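Local coordinates for protein anti-H(O) lectin 1 (Ulex europaeus, PDB 1JXN) that binds carbohydrate as an L-fucose-specific lectin of the legume family, carrying calcium and manganese ions, at residues A[18-23]-A[47-52]. Sequence-based numbering, arbitrary orientation.
Sequences LSFQGN and GIARYI. Unlike the reference sequence in segment 18-23: N23 (reference Asp).
The Q21 amide and the R50 guanidinium cross on one face of the sheet with their planes 62° apart, while on the other face the F20 ring meets A49 obliquely, CD2 lying 3.5 Å from A49 CB. Strand 18-22 is an outermost strand, within this chain, of one of the two large antiparallel sheets of the legume lectin jelly roll, and it runs antiparallel to 47-51 of strand 44-56, the segment axes 168° apart. Alanine suits its place opposite F20, since its single methyl leaves room for the ring to settle beside it; L32 of strand 32-33 touches both. On the Q21 face, the branched I48 sets CB, CG2 and CD1 against the end of the Q21 side chain, and both I48 and Q21 touch L100. R50 uses the length of its chain, bent at chi3, to carry the guanidinium alongside the Q21 amide; two hydroxyls, those of S211 and S98, take up NH1 of this buried group through hydrogen bonds. The small side chain of S19 lets the arginine stem run past, with S19 OG 3.3 Å from R50 CG. G22, with positive phi (65°), and G47 face each other without side chains, their CA atoms 4.3 Å apart. Four backbone bonds join S19 with R50 and Q21 with I48; in the shortest, Q21 N reaches I48 O at 2.9 Å.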
ATOM      1  N   LEU A  18      -5.648  -5.562   3.748  1.00 13.49           N
ATOM      2  CA  LEU A  18      -7.057  -5.178   3.589  1.00 11.28           C
ATOM      3  C   LEU A  18      -7.751  -5.047   4.935  1.00 10.55           C
ATOM      4  O   LEU A  18      -7.693  -5.955   5.754  1.00 12.01           O
ATOM      5  CB  LEU A  18      -7.839  -6.216   2.775  1.00  9.94           C
ATOM      6  CG  LEU A  18      -7.690  -6.430   1.270  1.00  9.84           C
ATOM      7  CD1 LEU A  18      -8.664  -7.516   0.868  1.00  9.76           C
ATOM      8  CD2 LEU A  18      -7.962  -5.160   0.472  1.00  9.81           C
ATOM      9  N   SER A  19      -8.415  -3.924   5.170  1.00 11.50           N
ATOM     10  CA  SER A  19      -9.144  -3.740   6.417  1.00 13.42           C
ATOM     11  C   SER A  19     -10.618  -3.937   6.103  1.00 14.82           C
ATOM     12  O   SER A  19     -11.123  -3.434   5.099  1.00 16.49           O
ATOM     13  CB  SER A  19      -8.896  -2.360   7.017  1.00 12.70           C
ATOM     14  OG  SER A  19      -9.190  -1.345   6.088  1.00 21.13           O
ATOM     15  N   PHE A  20     -11.285  -4.723   6.935  1.00 16.75           N
ATOM     16  CA  PHE A  20     -12.685  -5.030   6.742  1.00 16.00           C
ATOM     17  C   PHE A  20     -13.509  -4.420   7.853  1.00 16.13           C
ATOM     18  O   PHE A  20     -13.030  -4.266   8.971  1.00 15.45           O
ATOM     19  CB  PHE A  20     -12.899  -6.540   6.739  1.00 14.70           C
ATOM     20  CG  PHE A  20     -12.104  -7.272   5.696  1.00 15.59           C
ATOM     21  CD1 PHE A  20     -10.881  -7.854   6.016  1.00 17.98           C
ATOM     22  CD2 PHE A  20     -12.583  -7.401   4.398  1.00 17.57           C
ATOM     23  CE1 PHE A  20     -10.152  -8.553   5.060  1.00 14.71           C
ATOM     24  CE2 PHE A  20     -11.856  -8.101   3.433  1.00 14.07           C
ATOM     25  CZ  PHE A  20     -10.644  -8.677   3.766  1.00 15.95           C
ATOM     26  N   GLN A  21     -14.742  -4.058   7.516  1.00 16.33           N
ATOM     27  CA  GLN A  21     -15.702  -3.480   8.454  1.00 14.57           C
ATOM     28  C   GLN A  21     -17.031  -4.173   8.182  1.00 13.73           C
ATOM     29  O   GLN A  21     -17.237  -4.744   7.113  1.00 13.37           O
ATOM     30  CB  GLN A  21     -15.809  -1.964   8.276  1.00 10.41           C
ATOM     31  CG  GLN A  21     -14.568  -1.223   8.707  1.00  7.61           C
ATOM     32  CD  GLN A  21     -14.604   0.242   8.348  1.00 10.92           C
ATOM     33  OE1 GLN A  21     -14.743   1.106   9.202  1.00  7.27           O
ATOM     34  NE2 GLN A  21     -14.475   0.530   7.068  1.00 12.01           N
ATOM     35  N   GLY A  22     -17.909  -4.183   9.171  1.00 16.22           N
ATOM     36  CA  GLY A  22     -19.179  -4.854   8.985  1.00 19.02           C
ATOM     37  C   GLY A  22     -18.899  -6.330   8.810  1.00 20.62           C
ATOM     38  O   GLY A  22     -17.997  -6.866   9.463  1.00 21.71           O
ATOM     39  N   ASN A  23     -19.613  -6.980   7.897  1.00 21.36           N
ATOM     40  CA  ASN A  23     -19.410  -8.407   7.680  1.00 21.77           C
ATOM     41  C   ASN A  23     -18.902  -8.747   6.285  1.00 21.75           C
ATOM     42  O   ASN A  23     -19.538  -9.506   5.547  1.00 22.36           O
ATOM     43  CB  ASN A  23     -20.670  -9.210   8.043  1.00 22.27           C
ATOM     44  CG  ASN A  23     -20.986  -9.181   9.554  1.00 24.23           C
ATOM     45  OD1 ASN A  23     -20.632 -10.104  10.292  1.00 28.89           O
ATOM     46  ND2 ASN A  23     -21.662  -8.133  10.004  1.00 26.08           N
ATOM     47  N   GLY A  47     -20.822  -4.875   4.275  1.00 17.04           N
ATOM     48  CA  GLY A  47     -19.430  -4.789   4.659  1.00 15.71           C
ATOM     49  C   GLY A  47     -18.565  -3.946   3.750  1.00 15.75           C
ATOM     50  O   GLY A  47     -18.841  -3.791   2.569  1.00 16.07           O
ATOM     51  N   ILE A  48     -17.484  -3.431   4.318  1.00 15.01           N
ATOM     52  CA  ILE A  48     -16.538  -2.602   3.597  1.00 11.67           C
ATOM     53  C   ILE A  48     -15.205  -3.311   3.623  1.00 11.43           C
ATOM     54  O   ILE A  48     -14.887  -3.986   4.588  1.00 12.98           O
ATOM     55  CB  ILE A  48     -16.349  -1.258   4.286  1.00  8.68           C
ATOM     56  CG1 ILE A  48     -17.682  -0.524   4.400  1.00  9.19           C
ATOM     57  CG2 ILE A  48     -15.352  -0.427   3.533  1.00  7.34           C
ATOM     58  CD1 ILE A  48     -17.562   0.846   5.020  1.00  9.33           C
ATOM     59  N   ALA A  49     -14.448  -3.194   2.543  1.00 13.31           N
ATOM     60  CA  ALA A  49     -13.119  -3.789   2.461  1.00 16.50           C
ATOM     61  C   ALA A  49     -12.265  -2.813   1.666  1.00 15.19           C
ATOM     62  O   ALA A  49     -12.496  -2.621   0.474  1.00 13.66           O
ATOM     63  CB  ALA A  49     -13.173  -5.158   1.762  1.00 18.79           C
ATOM     64  N   ARG A  50     -11.293  -2.185   2.318  1.00 14.65           N
ATOM     65  CA  ARG A  50     -10.448  -1.212   1.622  1.00 17.75           C
ATOM     66  C   ARG A  50      -8.960  -1.519   1.684  1.00 17.08           C
ATOM     67  O   ARG A  50      -8.521  -2.242   2.573  1.00 18.48           O
ATOM     68  CB  ARG A  50     -10.716   0.202   2.157  1.00 14.16           C
ATOM     69  CG  ARG A  50     -10.808   0.279   3.662  1.00 16.48           C
ATOM     70  CD  ARG A  50     -11.221   1.666   4.132  1.00 18.52           C
ATOM     71  NE  ARG A  50     -12.581   1.717   4.666  1.00 15.19           N
ATOM     72  CZ  ARG A  50     -13.238   2.849   4.904  1.00 17.23           C
ATOM     73  NH1 ARG A  50     -12.661   4.019   4.652  1.00 17.52           N
ATOM     74  NH2 ARG A  50     -14.465   2.820   5.399  1.00 17.58           N
ATOM     75  N   TYR A  51      -8.193  -1.001   0.722  1.00 16.41           N
ATOM     76  CA  TYR A  51      -6.756  -1.221   0.726  1.00 15.42           C
ATOM     77  C   TYR A  51      -6.217  -0.583   2.004  1.00 18.12           C
ATOM     78  O   TYR A  51      -6.600   0.538   2.377  1.00 16.52           O
ATOM     79  CB  TYR A  51      -6.073  -0.647  -0.511  1.00 14.99           C
ATOM     80  CG  TYR A  51      -4.627  -1.071  -0.617  1.00 16.80           C
ATOM     81  CD1 TYR A  51      -3.595  -0.139  -0.547  1.00 16.43           C
ATOM     82  CD2 TYR A  51      -4.288  -2.423  -0.735  1.00 20.13           C
ATOM     83  CE1 TYR A  51      -2.253  -0.542  -0.581  1.00 19.61           C
ATOM     84  CE2 TYR A  51      -2.952  -2.847  -0.774  1.00 19.58           C
ATOM     85  CZ  TYR A  51      -1.943  -1.901  -0.689  1.00 21.00           C
ATOM     86  OH  TYR A  51      -0.628  -2.315  -0.658  1.00 21.22           O
ATOM     87  N   ILE A  52      -5.380  -1.349   2.699  1.00 18.88           N
ATOM     88  CA  ILE A  52      -4.801  -0.958   3.982  1.00 17.35           C
ATOM     89  C   ILE A  52      -4.050   0.377   3.988  1.00 14.76           C
ATOM     90  O   ILE A  52      -4.072   1.098   4.973  1.00 15.66           O
ATOM     91  CB  ILE A  52      -3.909  -2.095   4.533  1.00 15.44           C
ATOM     92  CG1 ILE A  52      -3.895  -2.082   6.052  1.00 13.70           C
ATOM     93  CG2 ILE A  52      -2.515  -1.984   3.981  1.00 16.64           C
ATOM     94  CD1 ILE A  52      -5.153  -2.603   6.658  1.00 14.58           C
TER